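Local coordinates for protein glucosamine-6-phosphate deaminase (Thermotoga maritima, PDB 1J5X) that is an SIS-domain protein built round two parallel, helix-flanked beta sheets, at residues A[200-203]-A[204-208]; A[246-249]-A[250-253]. All coordinates share one frame; numbering follows the deposited sequence.

Contact 1 of 2, residues A[200-203]-A[204-208]; sequences SWKV and IEKID
Ile-204 N donates to Ser-200 O at 2.9 Å, and Glu-205 N to Trp-201 O at 3.0 Å; these i to i+4 bonds belong to the alpha-helix 184-205. The first is nearly straight, with an N-H...O angle of 162°. One step on the spacing changes: Lys-206 N binds Val-203 O, an i to i+3 pair, at 3.3 Å and from above the carbonyl plane, and Ile-207 N repeats that spacing on Ile-204 O. Trp-201 NE1 makes a weak bond to Glu-205 OE1, 3.3 Å away. The indole swings out with CG anti to its own N (chi1 -171°), which brings the pyrrole N-H beside the next turn; it lies at the border of the packed face, touching Ile-317 and reaching Glu-205. There OE1 lies at the ring edge, near its plane, while the carboxylate as a whole stands almost perpendicular to the indole, at 86°. A water donates to Lys-202 O at 2.6 Å and has weaker links to Glu-205 OE2 and Lys-206 NZ, so it spans three residues of this turn. The inward face packs largely through aliphatic side chains: Ile-204 rests on Gln-321 of helix 313-326, whose NE2 also gives Trp-201 O a weak second bond, whereas Val-203 and Ile-207 touch Leu-291 of strand 289-293. Ser-200 OG is bonded back to Phe-196 O. At the surface the Lys-202 chain, bent at chi2 and chi3, curls toward Lys-206, placing its NZ 3.7 Å from Lys-206 CE.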
ATOM      1  N   SER A 200       5.694  -9.619 -13.665  1.00 23.90           N
ATOM      2  CA  SER A 200       5.307 -10.071 -12.316  1.00 25.32           C
ATOM      3  C   SER A 200       4.486 -11.358 -12.440  1.00 23.42           C
ATOM      4  O   SER A 200       4.797 -12.368 -11.785  1.00 25.57           O
ATOM      5  CB  SER A 200       4.470  -8.992 -11.595  1.00 23.71           C
ATOM      6  OG  SER A 200       5.278  -7.862 -11.298  1.00 23.10           O
ATOM      7  N   TRP A 201       3.468 -11.308 -13.278  1.00 25.51           N
ATOM      8  CA  TRP A 201       2.598 -12.476 -13.451  1.00 25.91           C
ATOM      9  C   TRP A 201       3.363 -13.711 -13.826  1.00 27.65           C
ATOM     10  O   TRP A 201       3.205 -14.777 -13.198  1.00 25.65           O
ATOM     11  CB  TRP A 201       1.520 -12.207 -14.498  1.00 30.57           C
ATOM     12  CG  TRP A 201       0.486 -13.309 -14.522  1.00 31.05           C
ATOM     13  CD1 TRP A 201       0.590 -14.527 -15.127  1.00 35.11           C
ATOM     14  CD2 TRP A 201      -0.734 -13.331 -13.782  1.00 33.90           C
ATOM     15  NE1 TRP A 201      -0.487 -15.317 -14.799  1.00 33.99           N
ATOM     16  CE2 TRP A 201      -1.320 -14.605 -13.974  1.00 35.10           C
ATOM     17  CE3 TRP A 201      -1.393 -12.397 -12.966  1.00 33.73           C
ATOM     18  CZ2 TRP A 201      -2.550 -14.972 -13.369  1.00 34.74           C
ATOM     19  CZ3 TRP A 201      -2.623 -12.770 -12.361  1.00 34.24           C
ATOM     20  CH2 TRP A 201      -3.177 -14.047 -12.574  1.00 34.40           C
ATOM     21  N   LYS A 202       4.254 -13.572 -14.814  1.00 31.52           N
ATOM     22  CA  LYS A 202       5.022 -14.721 -15.290  1.00 31.87           C
ATOM     23  C   LYS A 202       6.077 -15.227 -14.328  1.00 30.87           C
ATOM     24  O   LYS A 202       6.293 -16.438 -14.232  1.00 30.59           O
ATOM     25  CB  LYS A 202       5.632 -14.432 -16.690  1.00 35.35           C
ATOM     26  CG  LYS A 202       6.587 -13.237 -16.747  1.00 43.68           C
ATOM     27  CD  LYS A 202       7.991 -13.512 -16.135  1.00 46.08           C
ATOM     28  CE  LYS A 202       8.818 -14.545 -16.940  1.00 49.26           C
ATOM     29  NZ  LYS A 202      10.041 -15.046 -16.207  1.00 48.96           N
ATOM     30  N   VAL A 203       6.747 -14.325 -13.616  1.00 28.93           N
ATOM     31  CA  VAL A 203       7.740 -14.715 -12.637  1.00 26.81           C
ATOM     32  C   VAL A 203       7.054 -15.472 -11.477  1.00 25.85           C
ATOM     33  O   VAL A 203       7.567 -16.484 -10.993  1.00 26.48           O
ATOM     34  CB  VAL A 203       8.462 -13.453 -12.034  1.00 25.81           C
ATOM     35  CG1 VAL A 203       9.248 -13.827 -10.807  1.00 27.76           C
ATOM     36  CG2 VAL A 203       9.382 -12.779 -13.119  1.00 27.16           C
ATOM     37  N   ILE A 204       5.906 -14.978 -11.027  1.00 24.27           N
ATOM     38  CA  ILE A 204       5.229 -15.602  -9.889  1.00 24.47           C
ATOM     39  C   ILE A 204       4.588 -16.953 -10.316  1.00 27.67           C
ATOM     40  O   ILE A 204       4.490 -17.885  -9.529  1.00 25.17           O
ATOM     41  CB  ILE A 204       4.188 -14.632  -9.286  1.00 25.94           C
ATOM     42  CG1 ILE A 204       4.915 -13.373  -8.750  1.00 27.88           C
ATOM     43  CG2 ILE A 204       3.414 -15.331  -8.091  1.00 25.38           C
ATOM     44  CD1 ILE A 204       4.002 -12.203  -8.347  1.00 24.99           C
ATOM     45  N   GLU A 205       4.196 -17.061 -11.576  1.00 27.78           N
ATOM     46  CA  GLU A 205       3.641 -18.327 -12.060  1.00 30.92           C
ATOM     47  C   GLU A 205       4.655 -19.499 -11.910  1.00 30.23           C
ATOM     48  O   GLU A 205       4.258 -20.655 -11.819  1.00 29.41           O
ATOM     49  CB  GLU A 205       3.269 -18.152 -13.514  1.00 34.07           C
ATOM     50  CG  GLU A 205       2.068 -18.910 -13.934  1.00 41.93           C
ATOM     51  CD  GLU A 205       1.569 -18.425 -15.291  1.00 44.24           C
ATOM     52  OE1 GLU A 205       0.333 -18.451 -15.480  1.00 47.36           O
ATOM     53  OE2 GLU A 205       2.401 -18.017 -16.147  1.00 45.64           O
ATOM     54  N   LYS A 206       5.949 -19.199 -11.898  1.00 28.17           N
ATOM     55  CA  LYS A 206       7.006 -20.211 -11.794  1.00 30.90           C
ATOM     56  C   LYS A 206       7.269 -20.697 -10.389  1.00 31.62           C
ATOM     57  O   LYS A 206       8.006 -21.644 -10.185  1.00 31.72           O
ATOM     58  CB  LYS A 206       8.318 -19.678 -12.372  1.00 31.68           C
ATOM     59  CG  LYS A 206       8.309 -19.416 -13.892  1.00 35.45           C
ATOM     60  CD  LYS A 206       9.656 -18.887 -14.360  1.00 40.62           C
ATOM     61  CE  LYS A 206       9.705 -18.668 -15.897  1.00 44.43           C
ATOM     62  NZ  LYS A 206       8.905 -19.680 -16.705  1.00 49.28           N
ATOM     63  N   ILE A 207       6.690 -20.016  -9.398  1.00 32.11           N
ATOM     64  CA  ILE A 207       6.879 -20.435  -8.018  1.00 30.38           C
ATOM     65  C   ILE A 207       5.963 -21.624  -7.742  1.00 28.85           C
ATOM     66  O   ILE A 207       4.811 -21.641  -8.160  1.00 30.00           O
ATOM     67  CB  ILE A 207       6.514 -19.294  -6.974  1.00 28.44           C
ATOM     68  CG1 ILE A 207       7.335 -18.037  -7.279  1.00 30.00           C
ATOM     69  CG2 ILE A 207       6.795 -19.805  -5.528  1.00 28.26           C
ATOM     70  CD1 ILE A 207       6.892 -16.763  -6.532  1.00 28.36           C
ATOM     71  N   ASP A 208       6.509 -22.621  -7.054  1.00 33.54           N
ATOM     72  CA  ASP A 208       5.744 -23.808  -6.684  1.00 34.37           C
ATOM     73  C   ASP A 208       4.912 -23.405  -5.457  1.00 34.08           C
ATOM     74  O   ASP A 208       5.300 -23.697  -4.324  1.00 32.28           O
ATOM     75  CB  ASP A 208       6.691 -24.942  -6.298  1.00 35.58           C
ATOM     76  CG  ASP A 208       5.955 -26.249  -6.080  1.00 40.37           C
ATOM     77  OD1 ASP A 208       4.700 -26.239  -6.203  1.00 40.03           O
ATOM     78  OD2 ASP A 208       6.625 -27.270  -5.794  1.00 39.99           O
TER
HETATM   79  O   HOH W   1       5.897 -18.084 -16.185  1.00 38.83           O

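Contact 2 of 2, residues A[246-249]-A[250-253]; sequences STLE and YRHG
A short 3-10 turn in the loop between strands 241-245 and 262-267 brings Leu-248 and Glu-249 against Arg-251 and His-252. Its signature is a run of i to i+3 backbone bonds. Tyr-250 N to Thr-247 O and Arg-251 N to Leu-248 O are both weak, at 3.4 Å each, whereas His-252 N reaches Glu-249 O at 2.9 Å. In that last bond the donor stands above the carbonyl plane, 51° out of it, so it does not use a lone-pair direction. The His-252 side chain folds back over the turn: with CG beside the backbone N (chi1 -54°), its ring presents an edge to the preceding carbonyls. CD2 comes within 3.1 Å of Leu-248 O, which lies in the ring plane, and CB is 3.5 Å from Glu-249 O. Leu-248 and Arg-251 run side by side in the same direction, and Leu-248 CD2 approaches Arg-251 NH1 to 3.8 Å, obliquely to the guanidinium. Extended from CG to NE, the arginine carries its head to helix 273-285, where NE forms a salt bridge with Glu-282. Tyr-250 turns to the buried side, its side chain touching His-214, Val-216 and Leu-218 of strand 214-218 and also Leu-283; its CB remains 3.5 Å from Thr-247 O. Beyond these bonds Gly-253 N makes a weak one to Arg-251 O, closing an inverse gamma turn centred on His-252. The arrangement is thus a 3-10 turn followed by an inverse gamma turn, in the loop after strand 241-245.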
ATOM      1  N   SER A 246      10.784  -4.447   8.335  1.00 14.83           N
ATOM      2  CA  SER A 246      11.759  -3.555   7.684  1.00 14.36           C
ATOM      3  C   SER A 246      12.890  -4.571   7.325  1.00 17.66           C
ATOM      4  O   SER A 246      13.242  -5.455   8.135  1.00 17.47           O
ATOM      5  CB  SER A 246      12.294  -2.500   8.678  1.00 16.98           C
ATOM      6  OG  SER A 246      13.258  -1.696   8.010  1.00 17.64           O
ATOM      7  N   THR A 247      13.489  -4.405   6.153  1.00 16.29           N
ATOM      8  CA  THR A 247      14.389  -5.440   5.627  1.00 18.16           C
ATOM      9  C   THR A 247      15.385  -6.148   6.524  1.00 17.60           C
ATOM     10  O   THR A 247      15.359  -7.417   6.604  1.00 18.44           O
ATOM     11  CB  THR A 247      15.061  -4.904   4.353  1.00 19.24           C
ATOM     12  OG1 THR A 247      14.034  -4.421   3.457  1.00 17.68           O
ATOM     13  CG2 THR A 247      15.819  -6.017   3.613  1.00 19.75           C
ATOM     14  N   LEU A 248      16.283  -5.382   7.115  1.00 16.92           N
ATOM     15  CA  LEU A 248      17.327  -5.957   7.955  1.00 17.46           C
ATOM     16  C   LEU A 248      16.787  -6.395   9.314  1.00 20.29           C
ATOM     17  O   LEU A 248      17.493  -7.104  10.046  1.00 20.74           O
ATOM     18  CB  LEU A 248      18.463  -4.934   8.142  1.00 17.67           C
ATOM     19  CG  LEU A 248      19.070  -4.518   6.806  1.00 18.31           C
ATOM     20  CD1 LEU A 248      20.138  -3.525   7.014  1.00 20.79           C
ATOM     21  CD2 LEU A 248      19.555  -5.777   6.055  1.00 21.25           C
ATOM     22  N   GLU A 249      15.539  -6.012   9.648  1.00 18.45           N
ATOM     23  CA  GLU A 249      14.988  -6.394  10.967  1.00 17.78           C
ATOM     24  C   GLU A 249      14.746  -7.870  10.993  1.00 18.40           C
ATOM     25  O   GLU A 249      14.681  -8.459  12.072  1.00 17.75           O
ATOM     26  CB  GLU A 249      13.627  -5.724  11.223  1.00 14.80           C
ATOM     27  CG  GLU A 249      13.810  -4.252  11.583  1.00 11.33           C
ATOM     28  CD  GLU A 249      14.466  -4.083  12.977  1.00 15.46           C
ATOM     29  OE1 GLU A 249      13.806  -4.343  14.024  1.00 21.60           O
ATOM     30  OE2 GLU A 249      15.634  -3.717  13.039  1.00 21.69           O
ATOM     31  N   TYR A 250      14.580  -8.448   9.800  1.00 20.26           N
ATOM     32  CA  TYR A 250      14.241  -9.851   9.703  1.00 21.23           C
ATOM     33  C   TYR A 250      15.265 -10.781  10.377  1.00 18.85           C
ATOM     34  O   TYR A 250      14.897 -11.855  10.844  1.00 21.54           O
ATOM     35  CB  TYR A 250      13.992 -10.246   8.224  1.00 22.89           C
ATOM     36  CG  TYR A 250      13.244 -11.579   8.122  1.00 22.80           C
ATOM     37  CD1 TYR A 250      11.940 -11.709   8.627  1.00 21.79           C
ATOM     38  CD2 TYR A 250      13.860 -12.709   7.559  1.00 24.56           C
ATOM     39  CE1 TYR A 250      11.272 -12.892   8.577  1.00 23.63           C
ATOM     40  CE2 TYR A 250      13.198 -13.932   7.508  1.00 26.83           C
ATOM     41  CZ  TYR A 250      11.902 -14.023   8.014  1.00 26.11           C
ATOM     42  OH  TYR A 250      11.199 -15.188   7.979  1.00 24.37           O
ATOM     43  N   ARG A 251      16.516 -10.365  10.499  1.00 19.92           N
ATOM     44  CA  ARG A 251      17.490 -11.224  11.141  1.00 20.20           C
ATOM     45  C   ARG A 251      17.343 -11.235  12.645  1.00 25.03           C
ATOM     46  O   ARG A 251      17.836 -12.173  13.298  1.00 21.30           O
ATOM     47  CB  ARG A 251      18.923 -10.739  10.908  1.00 23.02           C
ATOM     48  CG  ARG A 251      19.427 -10.948   9.438  1.00 21.29           C
ATOM     49  CD  ARG A 251      20.952 -10.726   9.452  1.00 24.93           C
ATOM     50  NE  ARG A 251      21.534 -11.014   8.135  1.00 25.46           N
ATOM     51  CZ  ARG A 251      21.770 -10.087   7.199  1.00 25.36           C
ATOM     52  NH1 ARG A 251      21.480  -8.791   7.413  1.00 24.47           N
ATOM     53  NH2 ARG A 251      22.306 -10.461   6.033  1.00 22.79           N
ATOM     54  N   HIS A 252      16.692 -10.191  13.189  1.00 21.84           N
ATOM     55  CA  HIS A 252      16.669 -10.043  14.619  1.00 23.32           C
ATOM     56  C   HIS A 252      15.563 -10.760  15.292  1.00 24.76           C
ATOM     57  O   HIS A 252      14.770 -10.188  16.054  1.00 23.35           O
ATOM     58  CB  HIS A 252      16.683  -8.538  14.988  1.00 23.47           C
ATOM     59  CG  HIS A 252      17.802  -7.785  14.373  1.00 18.61           C
ATOM     60  ND1 HIS A 252      18.954  -7.466  15.056  1.00 19.60           N
ATOM     61  CD2 HIS A 252      17.956  -7.288  13.121  1.00 21.09           C
ATOM     62  CE1 HIS A 252      19.763  -6.796  14.261  1.00 22.57           C
ATOM     63  NE2 HIS A 252      19.181  -6.674  13.077  1.00 20.68           N
ATOM     64  N   GLY A 253      15.461 -12.034  14.957  1.00 22.62           N
ATOM     65  CA  GLY A 253      14.432 -12.850  15.559  1.00 21.66           C
ATOM     66  C   GLY A 253      13.454 -13.528  14.663  1.00 22.22           C
ATOM     67  O   GLY A 253      13.311 -14.773  14.715  1.00 22.31           O
TER

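In the fold
Contacts 1 and 2 follow one another along the chain without touching: their centres are 25 Å apart and their nearest atoms about 15 Å. Each contact is peripheral, with its centre 21 Å and 20 Å, respectively, from that of the chain. The 200-208 segment packs on strand 289-293, also meeting helix 313-326, and leads on toward strand 214-218; the 246-253 segment leaves strand 241-245 and packs on strand 214-218 and helix 273-285. Their geometry documents packing around one sheet: both border the same four-stranded parallel sheet, in which strands 241-245 and 289-293 are outermost.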